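Local atomic coordinates of putative D-lactate dehydrogenase (Chlamydomonas reinhardtii, PDB entry 4ZGS), a protein that probably reduces pyruvate to D-lactate with an NAD cofactor, as a member of the D-isomer specific 2-hydroxyacid dehydrogenase family. Residues 88-91 with 92-96; 114-118 with 119-123; 209-213 with 214-218. All blocks are in the same frame, centred on the assembly; numbering follows the deposited sequence.

Contact 1: residues 88-91 with 92-96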
# COMPACT_ATOMS: atom_id res chain seq x y z
N ASP A 88 -12.27 -22.46 14.27
CA ASP A 88 -11.93 -23.25 15.48
C ASP A 88 -11.90 -24.77 15.25
O ASP A 88 -12.67 -25.26 14.45
CB ASP A 88 -12.91 -22.91 16.59
CG ASP A 88 -12.69 -21.51 17.13
OD1 ASP A 88 -11.54 -21.17 17.51
OD2 ASP A 88 -13.66 -20.72 17.11
N ARG A 89 -11.05 -25.53 15.94
CA ARG A 89 -11.09 -26.98 15.70
C ARG A 89 -12.04 -27.69 16.63
O ARG A 89 -11.90 -27.58 17.85
CB ARG A 89 -9.71 -27.65 15.93
CG ARG A 89 -8.59 -27.51 14.93
CD ARG A 89 -7.32 -28.22 15.40
NE ARG A 89 -6.20 -27.83 14.54
CZ ARG A 89 -4.91 -28.17 14.69
NH1 ARG A 89 -4.49 -28.97 15.69
NH2 ARG A 89 -4.01 -27.71 13.80
N ALA A 90 -13.02 -28.40 16.07
CA ALA A 90 -13.50 -29.61 16.72
C ALA A 90 -13.37 -30.73 15.71
O ALA A 90 -14.31 -31.00 14.96
CB ALA A 90 -14.93 -29.47 17.21
N ASP A 91 -12.27 -31.46 15.75
CA ASP A 91 -12.14 -32.69 14.99
C ASP A 91 -12.38 -33.75 16.05
O ASP A 91 -12.62 -33.38 17.20
CB ASP A 91 -10.79 -32.81 14.27
CG ASP A 91 -9.59 -32.70 15.21
OD1 ASP A 91 -9.77 -32.76 16.44
OD2 ASP A 91 -8.46 -32.56 14.70
N ALA A 92 -12.26 -35.02 15.73
CA ALA A 92 -12.65 -36.04 16.70
C ALA A 92 -11.87 -35.94 18.02
O ALA A 92 -12.40 -36.29 19.07
CB ALA A 92 -12.49 -37.41 16.09
N SER A 93 -10.64 -35.43 17.97
CA SER A 93 -9.79 -35.40 19.17
C SER A 93 -10.10 -34.26 20.16
O SER A 93 -10.03 -34.48 21.37
CB SER A 93 -8.31 -35.34 18.77
OG SER A 93 -7.98 -34.13 18.12
N VAL A 94 -10.44 -33.06 19.68
CA VAL A 94 -10.69 -31.96 20.63
C VAL A 94 -12.07 -32.08 21.28
O VAL A 94 -12.28 -31.58 22.39
CB VAL A 94 -10.57 -30.55 19.98
CG1 VAL A 94 -9.20 -30.34 19.36
CG2 VAL A 94 -11.63 -30.34 18.94
N ILE A 95 -13.00 -32.77 20.61
CA ILE A 95 -14.32 -33.00 21.20
C ILE A 95 -14.11 -33.91 22.41
O ILE A 95 -14.88 -33.87 23.37
CB ILE A 95 -15.34 -33.63 20.22
CG1 ILE A 95 -15.89 -32.55 19.27
CG2 ILE A 95 -16.53 -34.17 20.97
CD1 ILE A 95 -15.27 -32.52 17.89
N LYS A 96 -13.05 -34.69 22.37
CA LYS A 96 -12.81 -35.64 23.45
C LYS A 96 -12.41 -34.84 24.67
O LYS A 96 -12.86 -35.12 25.78
CB LYS A 96 -11.72 -36.65 23.08
CG LYS A 96 -11.57 -37.79 24.07
CD LYS A 96 -10.56 -38.85 23.60
CE LYS A 96 -10.47 -40.01 24.59
NZ LYS A 96 -9.52 -41.08 24.16
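Asp91 and the first turn of helix 92-101 are joined mainly through one carboxylate oxygen. Asp91 OD1 receives the hydroxyl of Ser93, whose OG donates from 2.8 Å. The hydroxyl comes in on the syn side of the carboxylate, 32° out of its plane. Two backbone amides point at the same oxygen: Ser93 N lies 3.2 Å and Val94 N 3.3 Å from Asp91 OD1, both bonds weak, the second the straighter at 156°. Three donors thus converge on OD1. The torsion of Asp91 makes this possible, because CG stands between the backbone N and the carbonyl carbon (chi1 56°) and the carboxylate folds back over the start of the helix. With an alanine here, the Ser93 and Val94 amides would probably lose their side-chain acceptor, and the Ser93 hydroxyl would be free to turn.

The apolar part joins Ala90 to Val94. Val94 CG2 is modelled 3.8 Å from Ala90 CB, but its exact fit against Ala90 is uncertain. The other methyl of the valine, CG1, sits beside the carboxylate, 3.8 Å from Asp91 OD1. Ile95 packs outward on Ala120 and Cys121 of helix 118-124, while Ala90 also meets Val116.

Just upstream, Asp88 is held by Ser41, Leu68 and Phe85, which ties down the loop that follows strand 81-84. Through the weak bonds from Ser93 N and Val94 N to its OD1, Asp91 acts as an aspartate N-cap, placed where strand 81-84 hands over to a helix in the five-stranded parallel sheet of a flavodoxin-like domain.

Contact 2: residues 114-118 with 119-123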
# COMPACT_ATOMS: atom_id res chain seq x y z
N ASP A 114 -19.07 -27.34 9.34
CA ASP A 114 -18.24 -28.21 8.51
C ASP A 114 -17.03 -28.78 9.27
O ASP A 114 -16.66 -29.94 9.08
CB ASP A 114 -17.79 -27.41 7.27
CG ASP A 114 -17.61 -28.28 6.04
OD1 ASP A 114 -17.92 -29.49 6.09
OD2 ASP A 114 -17.19 -27.74 4.99
N ARG A 115 -16.40 -27.96 10.10
CA ARG A 115 -15.21 -28.39 10.83
C ARG A 115 -15.46 -29.14 12.15
O ARG A 115 -14.54 -29.76 12.68
CB ARG A 115 -14.32 -27.18 11.07
CG ARG A 115 -12.99 -27.48 11.75
CD ARG A 115 -12.13 -26.22 11.68
NE ARG A 115 -11.02 -26.17 12.63
CZ ARG A 115 -10.04 -25.29 12.56
NH1 ARG A 115 -10.00 -24.41 11.56
NH2 ARG A 115 -9.09 -25.27 13.47
N VAL A 116 -16.68 -29.13 12.67
CA VAL A 116 -16.94 -29.90 13.88
C VAL A 116 -17.32 -31.32 13.53
O VAL A 116 -18.04 -31.55 12.56
CB VAL A 116 -18.07 -29.29 14.75
CG1 VAL A 116 -19.40 -29.44 14.07
CG2 VAL A 116 -18.12 -29.96 16.11
N ASP A 117 -16.85 -32.26 14.34
CA ASP A 117 -17.15 -33.67 14.14
C ASP A 117 -18.36 -34.04 14.99
O ASP A 117 -18.27 -34.11 16.21
CB ASP A 117 -15.92 -34.53 14.49
CG ASP A 117 -16.14 -36.02 14.26
OD1 ASP A 117 -17.27 -36.43 13.94
OD2 ASP A 117 -15.16 -36.79 14.39
N LEU A 118 -19.46 -34.34 14.30
CA LEU A 118 -20.74 -34.59 14.96
C LEU A 118 -20.83 -36.04 15.36
O LEU A 118 -21.66 -36.41 16.18
CB LEU A 118 -21.91 -34.24 14.03
CG LEU A 118 -22.00 -32.83 13.45
CD1 LEU A 118 -23.13 -32.76 12.43
CD2 LEU A 118 -22.24 -31.82 14.55
N HIS A 119 -19.95 -36.85 14.78
CA HIS A 119 -19.89 -38.26 15.13
C HIS A 119 -19.11 -38.37 16.43
O HIS A 119 -19.32 -39.30 17.21
CB HIS A 119 -19.25 -39.11 14.02
CG HIS A 119 -20.08 -39.24 12.78
ND1 HIS A 119 -21.43 -38.92 12.74
CD2 HIS A 119 -19.78 -39.69 11.54
CE1 HIS A 119 -21.90 -39.15 11.53
NE2 HIS A 119 -20.92 -39.62 10.78
N ALA A 120 -18.21 -37.42 16.66
CA ALA A 120 -17.48 -37.39 17.92
C ALA A 120 -18.34 -36.80 19.03
O ALA A 120 -18.34 -37.30 20.16
CB ALA A 120 -16.18 -36.60 17.76
N CYS A 121 -19.14 -35.79 18.69
CA CYS A 121 -19.99 -35.16 19.69
C CYS A 121 -21.06 -36.13 20.16
O CYS A 121 -21.40 -36.15 21.34
CB CYS A 121 -20.65 -33.89 19.16
SG CYS A 121 -19.54 -32.54 18.72
N ALA A 122 -21.56 -36.95 19.25
CA ALA A 122 -22.58 -37.92 19.61
C ALA A 122 -22.04 -38.88 20.66
O ALA A 122 -22.73 -39.22 21.61
CB ALA A 122 -23.06 -38.67 18.39
N GLU A 123 -20.78 -39.27 20.51
CA GLU A 123 -20.18 -40.27 21.38
C GLU A 123 -19.85 -39.71 22.76
O GLU A 123 -19.92 -40.43 23.76
CB GLU A 123 -18.90 -40.84 20.72
CG GLU A 123 -19.16 -41.71 19.49
CD GLU A 123 -17.88 -42.13 18.76
OE1 GLU A 123 -16.78 -41.82 19.26
OE2 GLU A 123 -17.98 -42.78 17.69
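Asp117 extends its side chain with CG opposite the backbone N across the CA-CB bond (chi1 -178°), which carries the carboxylate forward to the backbone amides of His119 and Ala120 in the first turn of the helix. Cys121 instead turns SG back beside its own N (chi1 -64°), and the sulfur comes to lie 3.9 Å from Val116 CG2, the apolar touch of the contact.

The polar grip is centred on Asp117 OD1. His119 N donates to it at 2.8 Å, reaching the anti side of the carboxylate from 31° out of its plane, and Ala120 N adds a weak bond to the same OD1 at 3.0 Å. The other oxygen takes no amide of this turn; Asp117 OD2 rests 3.5 Å from the methyl CB of Ala120. Backbone bonds continue the turn, with Cys121 N donating to Asp117 O at 3.1 Å and Ala122 N to Leu118 O at 3.1 Å. Side chain and carbonyl of Asp117 thus both serve helix 118-124, as expected of an N-cap.

Beyond the turn, Asp117 and Ala120 rest on Ile95 of helix 92-101, and Leu118 and Cys121 meet Val128 of the edge strand 127-129, so the capped end is wedged between a neighbouring helix and the sheet.

Two amides directed at one carboxylate oxygen, at the positive end of the helix dipole, would be expected to stabilise Asp117 as an anion. His119 ND1, 5.0 Å from Asp117 OD1, could add a mild attraction if its ring were protonated.

Contact 3: residues 209-213 with 214-218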
# COMPACT_ATOMS: atom_id res chain seq x y z
N ILE A 209 -32.62 -23.38 -10.30
CA ILE A 209 -33.22 -24.64 -10.63
C ILE A 209 -34.71 -24.47 -10.32
O ILE A 209 -35.58 -24.93 -11.07
CB ILE A 209 -32.55 -25.80 -9.86
CG1 ILE A 209 -32.69 -27.11 -10.64
CG2 ILE A 209 -33.08 -25.90 -8.44
CD1 ILE A 209 -32.36 -26.98 -12.11
N LYS A 210 -35.00 -23.76 -9.23
CA LYS A 210 -36.37 -23.40 -8.88
C LYS A 210 -36.56 -21.88 -8.84
O LYS A 210 -35.87 -21.18 -8.08
CB LYS A 210 -36.78 -24.03 -7.55
CG LYS A 210 -38.27 -23.86 -7.30
CD LYS A 210 -38.76 -24.77 -6.21
CE LYS A 210 -40.28 -24.75 -6.13
NZ LYS A 210 -40.78 -25.77 -5.15
N PRO A 211 -37.44 -21.34 -9.71
CA PRO A 211 -37.79 -19.91 -9.69
C PRO A 211 -38.33 -19.43 -8.33
O PRO A 211 -39.13 -20.11 -7.70
CB PRO A 211 -38.88 -19.79 -10.77
CG PRO A 211 -38.60 -20.91 -11.71
CD PRO A 211 -38.08 -22.04 -10.84
N ASN A 212 -37.90 -18.24 -7.92
CA ASN A 212 -38.33 -17.59 -6.69
C ASN A 212 -39.45 -16.58 -6.95
O ASN A 212 -39.22 -15.55 -7.60
CB ASN A 212 -37.12 -16.91 -6.04
CG ASN A 212 -37.44 -16.13 -4.77
OD1 ASN A 212 -38.57 -15.71 -4.54
ND2 ASN A 212 -36.42 -15.93 -3.94
N PRO A 213 -40.65 -16.83 -6.39
CA PRO A 213 -41.84 -16.01 -6.73
C PRO A 213 -41.65 -14.53 -6.41
O PRO A 213 -42.22 -13.67 -7.08
CB PRO A 213 -42.96 -16.63 -5.87
CG PRO A 213 -42.25 -17.40 -4.79
CD PRO A 213 -40.94 -17.86 -5.37
N ALA A 214 -40.81 -14.23 -5.42
CA ALA A 214 -40.45 -12.85 -5.10
C ALA A 214 -39.58 -12.22 -6.21
O ALA A 214 -39.54 -10.99 -6.38
CB ALA A 214 -39.74 -12.78 -3.76
N VAL A 215 -38.84 -13.05 -6.94
CA VAL A 215 -38.01 -12.50 -8.00
C VAL A 215 -38.90 -12.24 -9.22
O VAL A 215 -38.82 -11.20 -9.86
CB VAL A 215 -36.82 -13.43 -8.35
CG1 VAL A 215 -36.06 -12.89 -9.54
CG2 VAL A 215 -35.92 -13.55 -7.17
N GLU A 216 -39.78 -13.18 -9.50
CA GLU A 216 -40.74 -12.98 -10.59
C GLU A 216 -41.60 -11.73 -10.36
O GLU A 216 -41.78 -10.92 -11.26
CB GLU A 216 -41.61 -14.22 -10.72
CG GLU A 216 -40.78 -15.44 -11.08
CD GLU A 216 -41.62 -16.68 -11.29
OE1 GLU A 216 -42.56 -16.90 -10.49
OE2 GLU A 216 -41.33 -17.44 -12.24
N ALA A 217 -42.04 -11.51 -9.12
CA ALA A 217 -42.85 -10.34 -8.79
C ALA A 217 -42.09 -9.02 -8.86
O ALA A 217 -42.67 -7.96 -8.62
CB ALA A 217 -43.45 -10.51 -7.43
N MET A 218 -40.79 -9.10 -9.04
CA MET A 218 -39.94 -7.93 -9.26
C MET A 218 -39.83 -7.70 -10.75
O MET A 218 -39.17 -6.77 -11.21
CB MET A 218 -38.53 -8.11 -8.69
CG MET A 218 -38.37 -8.22 -7.19
SD MET A 218 -36.61 -8.38 -6.75
CE MET A 218 -36.57 -9.85 -5.71
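The flat amide of Asn212 has the CG2 methyl of Val215 lying over one of its faces, 3.8 Å from Asn212 CG, and a polar partner at each end. The two side chains cross at about a right angle. On the oxygen end, Asn212 OD1 accepts from Ala214 N at 2.8 Å, tilted 25° from the amide plane toward the valine's side. On the nitrogen end, ND2 donates to Thr186 O and to Gln191 OE1, so the amide is gripped at both ends and its rotation is fixed.

This is an asparagine N-cap, heading the short helix 213-216 that follows strand 203-207 of the Rossmann-type NAD-binding domain. Asp208, an NAD-binding residue, directly follows this strand, and the side chain of Asn212 itself stands about 6 Å from the bound cofactor without touching it. Thr186 lies in the probable GxGxxG loop, to which the cap thereby ties the start of the helix.

Pro213 has no amide hydrogen to offer, and the first one in the turn is that of Ala214. Asn212 CG stands anti to the backbone N (chi1 177°), which brings OD1 forward to meet it. The one carbonyl oxygen of Asn212 accepts the next two amides, with Glu216 N 3.1 Å and Val215 N 2.6 Å from Asn212 O. Outside the turn, Asn212 N donates to the Tyr222 hydroxyl.

The Glu216 side chain, extended beyond CG, runs back alongside the loop, placing OE1 3.9 Å from Pro213 CA and OE2 3.7 Å from Pro211 CB.

Overall arrangement
Along the chain the three contacts follow in series, each at a helix start. Contacts 1 and 2 are neighbours, their centres about 8 Å apart. They sit on loops after strands 81-84 and 105-108, adjacent in the five-stranded parallel sheet, and lead into helices 92-101 and 118-124, which pack on each other; Ala90 CB meets Val116 CG2 at 3.4 Å where the loops touch. Contact 3 follows strand 203-207, an outer strand of the six-stranded sheet of the NAD-binding domain, about 41 Å from contact 1 and about 36 Å from contact 2 between centres. The contacts thus mark the two domains of this family: 88-96 and 114-123 lie away from the cofactor, whereas 209-218 borders the NAD site.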